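PDB 1Q35: iron binding protein FbpA from Mannheimia haemolytica, which binds ferric iron and, as a periplasmic solute-binding protein, probably delivers it to an uptake system of the inner membrane. Local coordinates for residues 2-8 / 28-34; 21-26 / 252-257; 47-53 / 236-242. One frame throughout, in Å; residues are numbered along the deposited sequence.

Contact 1 (2-8 / 28-34); sequences NEVNVYS and IKVNIIF
Asn31 lies side by side with Asn5, both side chains pointing the same way off parallel strands 3-8 and 29-34, their amide planes only 29° apart. Its ND2 gives one hydrogen to Asn5 OD1 at 2.9 Å, running almost straight on from the C=O bond, and the other to Glu3 OE2 at 3.0 Å. Both acceptors lie in the amide plane of Asn31, but the carboxylate of Glu3 is turned 79° to that plane and takes the donor from above its own. Asn5 ND2 is engaged by Pro51 O, which, with the bond at OD1, would hold that amide's rotation. Further along this face, Ile33 CD1 comes within 3.7 Å of Tyr7 CE2. On the other face Val4, Val6, Val30 and Ile32 make the aliphatic contacts, with Ser8 and Phe34 at the end; Val6 CG1 meets Ile32 CD1 at 3.9 Å, CG2 meets Val30 CG1 at 3.8 Å. Val4, Val6 and Ser8 use N-H, Val4 and Val6 also C=O, to bond residues flanking their partners, the parallel pattern of a beta-alpha-beta unit whose crossover helix is 16-26. With both ND2 hydrogens used, the Asn31 amide is held between Asn5 and Glu3, its orientation set.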
loop_
_atom_site.group_PDB
_atom_site.type_symbol
_atom_site.label_atom_id
_atom_site.label_comp_id
_atom_site.label_asym_id
_atom_site.label_seq_id
_atom_site.Cartn_x
_atom_site.Cartn_y
_atom_site.Cartn_z
ATOM N N ASN A 2 -14.349 -5.887 -27.438
ATOM C CA ASN A 2 -14.983 -5.851 -26.126
ATOM C C ASN A 2 -13.917 -6.130 -25.084
ATOM O O ASN A 2 -13.821 -7.238 -24.555
ATOM C CB ASN A 2 -16.103 -6.883 -26.009
ATOM C CG ASN A 2 -16.910 -6.734 -24.728
ATOM O OD1 ASN A 2 -17.608 -7.656 -24.322
ATOM N ND2 ASN A 2 -16.830 -5.564 -24.100
ATOM N N GLU A 3 -13.113 -5.110 -24.813
ATOM C CA GLU A 3 -11.931 -5.266 -23.986
ATOM C C GLU A 3 -11.684 -4.047 -23.106
ATOM O O GLU A 3 -12.329 -3.003 -23.247
ATOM C CB GLU A 3 -10.713 -5.520 -24.878
ATOM C CG GLU A 3 -10.350 -4.338 -25.771
ATOM C CD GLU A 3 -9.324 -4.663 -26.839
ATOM O OE1 GLU A 3 -9.096 -3.791 -27.703
ATOM O OE2 GLU A 3 -8.734 -5.765 -26.825
ATOM N N VAL A 4 -10.727 -4.204 -22.200
ATOM C CA VAL A 4 -10.267 -3.127 -21.337
ATOM C C VAL A 4 -8.770 -3.327 -21.098
ATOM O O VAL A 4 -8.312 -4.447 -20.860
ATOM C CB VAL A 4 -11.072 -3.067 -20.012
ATOM C CG1 VAL A 4 -10.874 -4.327 -19.173
ATOM C CG2 VAL A 4 -10.703 -1.821 -19.213
ATOM N N ASN A 5 -8.010 -2.245 -21.198
ATOM C CA ASN A 5 -6.558 -2.289 -21.117
ATOM C C ASN A 5 -6.094 -1.829 -19.744
ATOM O O ASN A 5 -6.184 -0.651 -19.409
ATOM C CB ASN A 5 -5.936 -1.404 -22.199
ATOM C CG ASN A 5 -6.368 -1.803 -23.600
ATOM O OD1 ASN A 5 -6.563 -2.984 -23.891
ATOM N ND2 ASN A 5 -6.521 -0.814 -24.474
ATOM N N VAL A 6 -5.584 -2.772 -18.960
ATOM C CA VAL A 6 -5.216 -2.538 -17.568
ATOM C C VAL A 6 -3.698 -2.465 -17.434
ATOM O O VAL A 6 -2.985 -3.306 -17.977
ATOM C CB VAL A 6 -5.764 -3.678 -16.680
ATOM C CG1 VAL A 6 -5.358 -3.486 -15.222
ATOM C CG2 VAL A 6 -7.274 -3.773 -16.819
ATOM N N TYR A 7 -3.217 -1.446 -16.725
ATOM C CA TYR A 7 -1.822 -1.348 -16.317
ATOM C C TYR A 7 -1.802 -1.476 -14.804
ATOM O O TYR A 7 -2.442 -0.694 -14.115
ATOM C CB TYR A 7 -1.217 -0.022 -16.772
ATOM C CG TYR A 7 -0.998 0.002 -18.266
ATOM C CD1 TYR A 7 -2.071 0.130 -19.139
ATOM C CD2 TYR A 7 0.271 -0.170 -18.811
ATOM C CE1 TYR A 7 -1.884 0.122 -20.509
ATOM C CE2 TYR A 7 0.465 -0.181 -20.187
ATOM C CZ TYR A 7 -0.622 -0.028 -21.026
ATOM O OH TYR A 7 -0.458 -0.038 -22.396
ATOM N N SER A 8 -1.085 -2.471 -14.293
ATOM C CA SER A 8 -1.166 -2.846 -12.882
ATOM C C SER A 8 0.160 -2.725 -12.146
ATOM O O SER A 8 1.146 -3.352 -12.523
ATOM C CB SER A 8 -1.660 -4.287 -12.759
ATOM O OG SER A 8 -1.751 -4.668 -11.393
ATOM N N ILE A 28 -16.165 -9.203 -20.590
ATOM C CA ILE A 28 -15.202 -8.230 -21.098
ATOM C C ILE A 28 -13.790 -8.784 -20.937
ATOM O O ILE A 28 -13.408 -9.206 -19.850
ATOM C CB ILE A 28 -15.340 -6.875 -20.359
ATOM C CG1 ILE A 28 -16.737 -6.284 -20.581
ATOM C CG2 ILE A 28 -14.270 -5.892 -20.834
ATOM C CD1 ILE A 28 -17.111 -5.191 -19.603
ATOM N N LYS A 29 -13.028 -8.774 -22.024
ATOM C CA LYS A 29 -11.647 -9.249 -22.041
ATOM C C LYS A 29 -10.723 -8.237 -21.374
ATOM O O LYS A 29 -10.763 -7.055 -21.690
ATOM C CB LYS A 29 -11.196 -9.485 -23.491
ATOM C CG LYS A 29 -9.701 -9.717 -23.697
ATOM C CD LYS A 29 -9.246 -11.051 -23.136
ATOM C CE LYS A 29 -7.795 -11.336 -23.505
ATOM N NZ LYS A 29 -7.358 -12.681 -23.047
ATOM N N VAL A 30 -9.877 -8.719 -20.465
ATOM C CA VAL A 30 -8.870 -7.890 -19.820
ATOM C C VAL A 30 -7.526 -8.128 -20.486
ATOM O O VAL A 30 -7.039 -9.258 -20.523
ATOM C CB VAL A 30 -8.748 -8.209 -18.310
ATOM C CG1 VAL A 30 -7.549 -7.487 -17.686
ATOM C CG2 VAL A 30 -10.029 -7.839 -17.585
ATOM N N ASN A 31 -6.942 -7.063 -21.023
ATOM C CA ASN A 31 -5.546 -7.056 -21.433
ATOM C C ASN A 31 -4.766 -6.404 -20.315
ATOM O O ASN A 31 -5.099 -5.303 -19.900
ATOM C CB ASN A 31 -5.356 -6.266 -22.727
ATOM C CG ASN A 31 -6.281 -6.726 -23.828
ATOM O OD1 ASN A 31 -6.369 -7.918 -24.122
ATOM N ND2 ASN A 31 -6.986 -5.781 -24.440
ATOM N N ILE A 32 -3.743 -7.080 -19.811
ATOM C CA ILE A 32 -3.014 -6.567 -18.659
ATOM C C ILE A 32 -1.512 -6.502 -18.907
ATOM O O ILE A 32 -0.913 -7.426 -19.460
ATOM C CB ILE A 32 -3.349 -7.381 -17.383
ATOM C CG1 ILE A 32 -2.706 -6.729 -16.148
ATOM C CG2 ILE A 32 -2.922 -8.841 -17.525
ATOM C CD1 ILE A 32 -3.508 -6.895 -14.889
ATOM N N ILE A 33 -0.933 -5.371 -18.518
ATOM C CA ILE A 33 0.501 -5.152 -18.516
ATOM C C ILE A 33 0.866 -4.758 -17.094
ATOM O O ILE A 33 0.120 -4.038 -16.428
ATOM C CB ILE A 33 0.886 -4.036 -19.516
ATOM C CG1 ILE A 33 0.724 -4.542 -20.953
ATOM C CG2 ILE A 33 2.322 -3.560 -19.288
ATOM C CD1 ILE A 33 0.623 -3.445 -21.994
ATOM N N PHE A 34 2.001 -5.242 -16.619
ATOM C CA PHE A 34 2.444 -4.930 -15.275
ATOM C C PHE A 34 3.453 -3.790 -15.342
ATOM O O PHE A 34 4.422 -3.842 -16.105
ATOM C CB PHE A 34 2.954 -6.201 -14.599
ATOM C CG PHE A 34 1.868 -7.221 -14.415
ATOM C CD1 PHE A 34 0.990 -7.124 -13.343
ATOM C CD2 PHE A 34 1.662 -8.221 -15.358
ATOM C CE1 PHE A 34 -0.043 -8.034 -13.186
ATOM C CE2 PHE A 34 0.632 -9.134 -15.206
ATOM C CZ PHE A 34 -0.224 -9.040 -14.119
#

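Contact 2 (21-26 / 252-257); sequences NFEKDT and YLSGEK
Tyr252 lays its ring against helix 16-26 as a knob among Asn21, Phe22, Asp25 and Thr26. A chi1 of -175° swings the ring away from its own backbone N and carries it out from helix 243-254 onto helix 16-26. Phe22 CA sits over one face of the ring, 3.8 Å from its centroid, in a CH-pi contact. The Phe22 ring turns its edge to the face of Tyr252 in a T-shaped pair, the planes 72° apart and the centroids separated by 5.6 Å. At the rim, the phenol OH of Tyr252 donates to Asp25 OD2 at 2.7 Å; this oxygen lies near the ring plane, yet the hydroxyl meets it from above the carboxylate plane. The extended chain of Lys257 arrives from the opposite direction to Asp25, and NZ takes the syn lone pair of the same OD2, also at 2.7 Å, in a salt bridge. OD2 is thus gripped by two donors, which would be expected to stabilise its negative charge. A weak bond from Lys257 NZ to Asn21 OD1, 3.2 Å, adds a further tie, while Asn21 ND2 binds Pro17 O. Helix 16-26 is thereby fastened at the surface to the junction of helices 243-254 and 256-266, with Phe22 continuing inward to Ile28 and to Val30 on strand 29-34.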
loop_
_atom_site.group_PDB
_atom_site.type_symbol
_atom_site.label_atom_id
_atom_site.label_comp_id
_atom_site.label_asym_id
_atom_site.label_seq_id
_atom_site.Cartn_x
_atom_site.Cartn_y
_atom_site.Cartn_z
ATOM N N ASN A 21 -12.385 -13.081 -12.416
ATOM C CA ASN A 21 -13.798 -13.094 -12.048
ATOM C C ASN A 21 -14.580 -12.012 -12.789
ATOM O O ASN A 21 -15.724 -12.232 -13.179
ATOM C CB ASN A 21 -13.974 -12.948 -10.533
ATOM C CG ASN A 21 -13.875 -14.277 -9.811
ATOM O OD1 ASN A 21 -14.858 -15.011 -9.703
ATOM N ND2 ASN A 21 -12.682 -14.599 -9.323
ATOM N N PHE A 22 -13.959 -10.853 -12.993
ATOM C CA PHE A 22 -14.547 -9.791 -13.808
ATOM C C PHE A 22 -14.792 -10.283 -15.234
ATOM O O PHE A 22 -15.872 -10.081 -15.778
ATOM C CB PHE A 22 -13.640 -8.554 -13.820
ATOM C CG PHE A 22 -13.985 -7.551 -14.891
ATOM C CD1 PHE A 22 -15.057 -6.681 -14.729
ATOM C CD2 PHE A 22 -13.226 -7.466 -16.051
ATOM C CE1 PHE A 22 -15.370 -5.749 -15.716
ATOM C CE2 PHE A 22 -13.540 -6.532 -17.038
ATOM C CZ PHE A 22 -14.608 -5.676 -16.859
ATOM N N GLU A 23 -13.793 -10.929 -15.825
ATOM C CA GLU A 23 -13.900 -11.447 -17.192
ATOM C C GLU A 23 -15.036 -12.458 -17.325
ATOM O O GLU A 23 -15.784 -12.435 -18.302
ATOM C CB GLU A 23 -12.591 -12.107 -17.625
ATOM C CG GLU A 23 -11.468 -11.141 -17.936
ATOM C CD GLU A 23 -10.223 -11.850 -18.424
ATOM O OE1 GLU A 23 -9.722 -12.738 -17.704
ATOM O OE2 GLU A 23 -9.749 -11.532 -19.527
ATOM N N LYS A 24 -15.161 -13.337 -16.336
ATOM C CA LYS A 24 -16.178 -14.386 -16.353
ATOM C C LYS A 24 -17.584 -13.811 -16.188
ATOM O O LYS A 24 -18.518 -14.240 -16.867
ATOM C CB LYS A 24 -15.902 -15.407 -15.243
ATOM C CG LYS A 24 -16.839 -16.612 -15.241
ATOM C CD LYS A 24 -16.427 -17.649 -14.205
ATOM N N ASP A 25 -17.726 -12.834 -15.299
ATOM C CA ASP A 25 -19.034 -12.305 -14.915
ATOM C C ASP A 25 -19.595 -11.284 -15.910
ATOM O O ASP A 25 -20.811 -11.113 -15.992
ATOM C CB ASP A 25 -18.962 -11.657 -13.526
ATOM C CG ASP A 25 -18.727 -12.666 -12.407
ATOM O OD1 ASP A 25 -18.694 -13.889 -12.673
ATOM O OD2 ASP A 25 -18.563 -12.310 -11.220
ATOM N N THR A 26 -18.718 -10.601 -16.644
ATOM C CA THR A 26 -19.132 -9.530 -17.562
ATOM C C THR A 26 -18.925 -9.862 -19.040
ATOM O O THR A 26 -19.568 -9.258 -19.898
ATOM C CB THR A 26 -18.386 -8.204 -17.255
ATOM O OG1 THR A 26 -17.002 -8.324 -17.608
ATOM C CG2 THR A 26 -18.391 -7.876 -15.757
ATOM N N TYR A 252 -17.083 -2.989 -10.880
ATOM C CA TYR A 252 -16.994 -4.390 -10.468
ATOM C C TYR A 252 -16.057 -4.556 -9.271
ATOM O O TYR A 252 -16.387 -5.251 -8.310
ATOM C CB TYR A 252 -16.497 -5.270 -11.618
ATOM C CG TYR A 252 -16.498 -6.749 -11.292
ATOM C CD1 TYR A 252 -15.392 -7.354 -10.704
ATOM C CD2 TYR A 252 -17.610 -7.539 -11.563
ATOM C CE1 TYR A 252 -15.391 -8.707 -10.394
ATOM C CE2 TYR A 252 -17.621 -8.893 -11.261
ATOM C CZ TYR A 252 -16.506 -9.471 -10.679
ATOM O OH TYR A 252 -16.514 -10.812 -10.375
ATOM N N LEU A 253 -14.894 -3.917 -9.331
ATOM C CA LEU A 253 -13.904 -4.041 -8.259
ATOM C C LEU A 253 -14.407 -3.429 -6.951
ATOM O O LEU A 253 -13.955 -3.831 -5.873
ATOM C CB LEU A 253 -12.562 -3.427 -8.674
ATOM C CG LEU A 253 -11.838 -4.168 -9.803
ATOM C CD1 LEU A 253 -10.617 -3.394 -10.268
ATOM C CD2 LEU A 253 -11.450 -5.588 -9.397
ATOM N N SER A 254 -15.348 -2.489 -7.039
ATOM C CA SER A 254 -15.951 -1.858 -5.864
ATOM C C SER A 254 -17.109 -2.653 -5.245
ATOM O O SER A 254 -17.547 -2.335 -4.143
ATOM C CB SER A 254 -16.452 -0.450 -6.220
ATOM O OG SER A 254 -17.729 -0.476 -6.851
ATOM N N GLY A 255 -17.606 -3.660 -5.960
ATOM C CA GLY A 255 -18.808 -4.376 -5.559
ATOM C C GLY A 255 -18.593 -5.477 -4.538
ATOM O O GLY A 255 -17.467 -5.814 -4.176
ATOM N N GLU A 256 -19.700 -6.056 -4.090
ATOM C CA GLU A 256 -19.704 -7.049 -3.019
ATOM C C GLU A 256 -18.773 -8.228 -3.292
ATOM O O GLU A 256 -17.996 -8.621 -2.416
ATOM C CB GLU A 256 -21.135 -7.556 -2.803
ATOM C CG GLU A 256 -21.298 -8.572 -1.688
ATOM C CD GLU A 256 -22.726 -9.052 -1.578
ATOM O OE1 GLU A 256 -23.079 -10.026 -2.278
ATOM O OE2 GLU A 256 -23.490 -8.442 -0.806
ATOM N N LYS A 257 -18.840 -8.794 -4.492
ATOM C CA LYS A 257 -18.080 -9.997 -4.807
ATOM C C LYS A 257 -16.583 -9.714 -4.808
ATOM O O LYS A 257 -15.820 -10.399 -4.135
ATOM C CB LYS A 257 -18.504 -10.590 -6.153
ATOM C CG LYS A 257 -17.784 -11.882 -6.501
ATOM C CD LYS A 257 -18.365 -12.545 -7.738
ATOM C CE LYS A 257 -17.406 -13.587 -8.287
ATOM N NZ LYS A 257 -17.965 -14.330 -9.453
#

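Contact 3 (47-53 / 236-242); sequences GELSPAD and IAKHSPN
Asp53 grips the segment 236-242 with both carboxylate oxygens. OD2 receives the hydroxyl of Ser240, whose OG donates over 2.6 Å on the anti side, and the backbone N of Asn242, 2.8 Å away on the syn side; both donors are modestly out of the carboxylate plane. OD1 takes Asn242 ND2 at 2.9 Å on its syn lone pair, in the plane of the amide, although amide and carboxylate planes are 68° apart. OD1 also accepts from Asn5 N on strand 3-8. Asn242 therefore clasps the carboxylate through its backbone and its side chain together. Its CG lies anti to the carbonyl carbon (chi1 -51°), a setting that brings ND2 alongside OD1, on its syn side. Asp53 also contributes its carbonyl, Asp53 O accepting from Ala237 N at 3.0 Å with the donor above the carbonyl plane.

Both segments are connecting loops of an alpha/beta domain of the periplasmic binding protein fold. The loop 47-53 leads from helix 40-46 into strand 54-57; the loop 236-242 follows strand 228-236, the antiparallel neighbour of 54-57, and enters helix 243-254. Asn242 occupies the N-cap position of that helix, so the carboxylate lies near the helix start, where the dipole would probably favour its charge.

A type I turn from Ala237 to Ser240, closed by Ser240 N to Ala237 O, presents Ser240 to the carboxylate. The third turn residue, His239, has its ring sandwiched between Glu48 CA, 3.9 Å from the centroid over one face, and Lys238 CG over the opposite face. Glu48 CG comes over the first face too, 3.5 Å from His239 CE1. The CB atoms of Ala52 and Ala237 meet at 4.1 Å. Further out, Lys238 NZ forms a salt bridge with Asp70.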
loop_
_atom_site.group_PDB
_atom_site.type_symbol
_atom_site.label_atom_id
_atom_site.label_comp_id
_atom_site.label_asym_id
_atom_site.label_seq_id
_atom_site.Cartn_x
_atom_site.Cartn_y
_atom_site.Cartn_z
ATOM N N GLY A 47 0.387 10.593 -24.635
ATOM C CA GLY A 47 -0.765 11.472 -24.615
ATOM C C GLY A 47 -2.004 10.821 -25.191
ATOM O O GLY A 47 -2.515 9.836 -24.652
ATOM N N GLU A 48 -2.470 11.367 -26.310
ATOM C CA GLU A 48 -3.712 10.931 -26.940
ATOM C C GLU A 48 -3.653 9.507 -27.509
ATOM O O GLU A 48 -4.687 8.863 -27.666
ATOM C CB GLU A 48 -4.112 11.927 -28.038
ATOM C CG GLU A 48 -4.657 13.246 -27.497
ATOM C CD GLU A 48 -4.003 14.481 -28.100
ATOM O OE1 GLU A 48 -3.797 14.521 -29.329
ATOM O OE2 GLU A 48 -3.706 15.428 -27.341
ATOM N N LEU A 49 -2.450 9.016 -27.803
ATOM C CA LEU A 49 -2.272 7.677 -28.369
ATOM C C LEU A 49 -2.057 6.568 -27.329
ATOM O O LEU A 49 -1.865 5.409 -27.699
ATOM C CB LEU A 49 -1.109 7.683 -29.369
ATOM C CG LEU A 49 -1.342 8.523 -30.629
ATOM C CD1 LEU A 49 -0.068 8.607 -31.459
ATOM C CD2 LEU A 49 -2.491 7.958 -31.454
ATOM N N SER A 50 -2.107 6.903 -26.041
ATOM C CA SER A 50 -1.974 5.885 -25.001
ATOM C C SER A 50 -3.185 4.952 -25.026
ATOM O O SER A 50 -4.323 5.424 -25.005
ATOM C CB SER A 50 -1.851 6.522 -23.617
ATOM O OG SER A 50 -1.829 5.521 -22.611
ATOM N N PRO A 51 -2.951 3.641 -25.071
ATOM C CA PRO A 51 -4.045 2.666 -25.024
ATOM C C PRO A 51 -4.558 2.371 -23.607
ATOM O O PRO A 51 -5.500 1.602 -23.471
ATOM C CB PRO A 51 -3.404 1.413 -25.627
ATOM C CG PRO A 51 -1.971 1.512 -25.233
ATOM C CD PRO A 51 -1.640 2.977 -25.199
ATOM N N ALA A 52 -3.957 2.973 -22.581
ATOM C CA ALA A 52 -4.337 2.693 -21.200
ATOM C C ALA A 52 -5.788 3.059 -20.916
ATOM O O ALA A 52 -6.234 4.150 -21.261
ATOM C CB ALA A 52 -3.424 3.433 -20.238
ATOM N N ASP A 53 -6.514 2.130 -20.303
ATOM C CA ASP A 53 -7.848 2.389 -19.771
ATOM C C ASP A 53 -7.825 2.587 -18.264
ATOM O O ASP A 53 -8.368 3.560 -17.757
ATOM C CB ASP A 53 -8.790 1.226 -20.083
ATOM C CG ASP A 53 -9.203 1.200 -21.521
ATOM O OD1 ASP A 53 -9.136 0.128 -22.155
ATOM O OD2 ASP A 53 -9.601 2.222 -22.096
ATOM N N ILE A 236 -9.026 5.965 -14.088
ATOM C CA ILE A 236 -9.287 5.769 -15.510
ATOM C C ILE A 236 -8.496 6.837 -16.263
ATOM O O ILE A 236 -8.594 8.024 -15.966
ATOM C CB ILE A 236 -10.804 5.794 -15.816
ATOM C CG1 ILE A 236 -11.447 4.535 -15.220
ATOM C CG2 ILE A 236 -11.050 5.876 -17.326
ATOM C CD1 ILE A 236 -12.924 4.361 -15.492
ATOM N N ALA A 237 -7.667 6.392 -17.202
ATOM C CA ALA A 237 -6.787 7.277 -17.945
ATOM C C ALA A 237 -7.572 8.296 -18.768
ATOM O O ALA A 237 -8.668 8.007 -19.270
ATOM C CB ALA A 237 -5.875 6.466 -18.846
ATOM N N LYS A 238 -6.986 9.479 -18.926
ATOM C CA LYS A 238 -7.640 10.600 -19.599
ATOM C C LYS A 238 -8.150 10.225 -20.989
ATOM O O LYS A 238 -9.237 10.644 -21.389
ATOM C CB LYS A 238 -6.675 11.787 -19.716
ATOM C CG LYS A 238 -7.272 13.011 -20.419
ATOM C CD LYS A 238 -6.340 14.204 -20.359
ATOM C CE LYS A 238 -6.955 15.428 -21.016
ATOM N NZ LYS A 238 -5.962 16.533 -21.138
ATOM N N HIS A 239 -7.370 9.435 -21.716
ATOM C CA HIS A 239 -7.667 9.115 -23.112
ATOM C C HIS A 239 -8.110 7.662 -23.307
ATOM O O HIS A 239 -8.016 7.115 -24.407
ATOM C CB HIS A 239 -6.447 9.458 -23.961
ATOM C CG HIS A 239 -6.106 10.914 -23.939
ATOM N ND1 HIS A 239 -6.829 11.853 -24.636
ATOM C CD2 HIS A 239 -5.142 11.595 -23.276
ATOM C CE1 HIS A 239 -6.316 13.051 -24.417
ATOM N NE2 HIS A 239 -5.290 12.922 -23.597
ATOM N N SER A 240 -8.614 7.061 -22.230
ATOM C CA SER A 240 -9.144 5.697 -22.223
ATOM C C SER A 240 -9.905 5.367 -23.522
ATOM O O SER A 240 -10.944 5.983 -23.797
ATOM C CB SER A 240 -10.076 5.534 -21.021
ATOM O OG SER A 240 -10.790 4.314 -21.055
ATOM N N PRO A 241 -9.389 4.442 -24.333
ATOM C CA PRO A 241 -10.099 4.020 -25.555
ATOM C C PRO A 241 -11.287 3.063 -25.358
ATOM O O PRO A 241 -12.031 2.843 -26.315
ATOM C CB PRO A 241 -9.000 3.340 -26.373
ATOM C CG PRO A 241 -8.051 2.820 -25.361
ATOM C CD PRO A 241 -8.064 3.800 -24.228
ATOM N N ASN A 242 -11.458 2.498 -24.165
ATOM C CA ASN A 242 -12.596 1.633 -23.853
ATOM C C ASN A 242 -13.200 2.058 -22.527
ATOM O O ASN A 242 -13.249 1.283 -21.570
ATOM C CB ASN A 242 -12.171 0.161 -23.787
ATOM C CG ASN A 242 -11.398 -0.284 -25.006
ATOM O OD1 ASN A 242 -11.984 -0.554 -26.062
ATOM N ND2 ASN A 242 -10.081 -0.366 -24.876
#

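How the contacts relate
The three contacts lie on the same side of the chain's centre, along the domain that carries the N-terminus. Contact 1 pairs the strands of the beta-alpha-beta unit 3-8, 16-26, 29-34; contact 2 begins on its connecting helix, their centres about 14 Å apart, joined where Glu23 OE2 reaches Val30 N. The centre of contact 3 is about 12 Å from that of contact 1, linked through Asn5, and about 22 Å from that of contact 2. Along the chain the segments of contacts 1 and 2 alternate, and contact 3 falls between the two segments of contact 2. The returning chain thus fastens helix 243-254 near both its ends, away from the iron site, whereas the Ser8 side chain of contact 1 comes to about 10 Å from that of Tyr142.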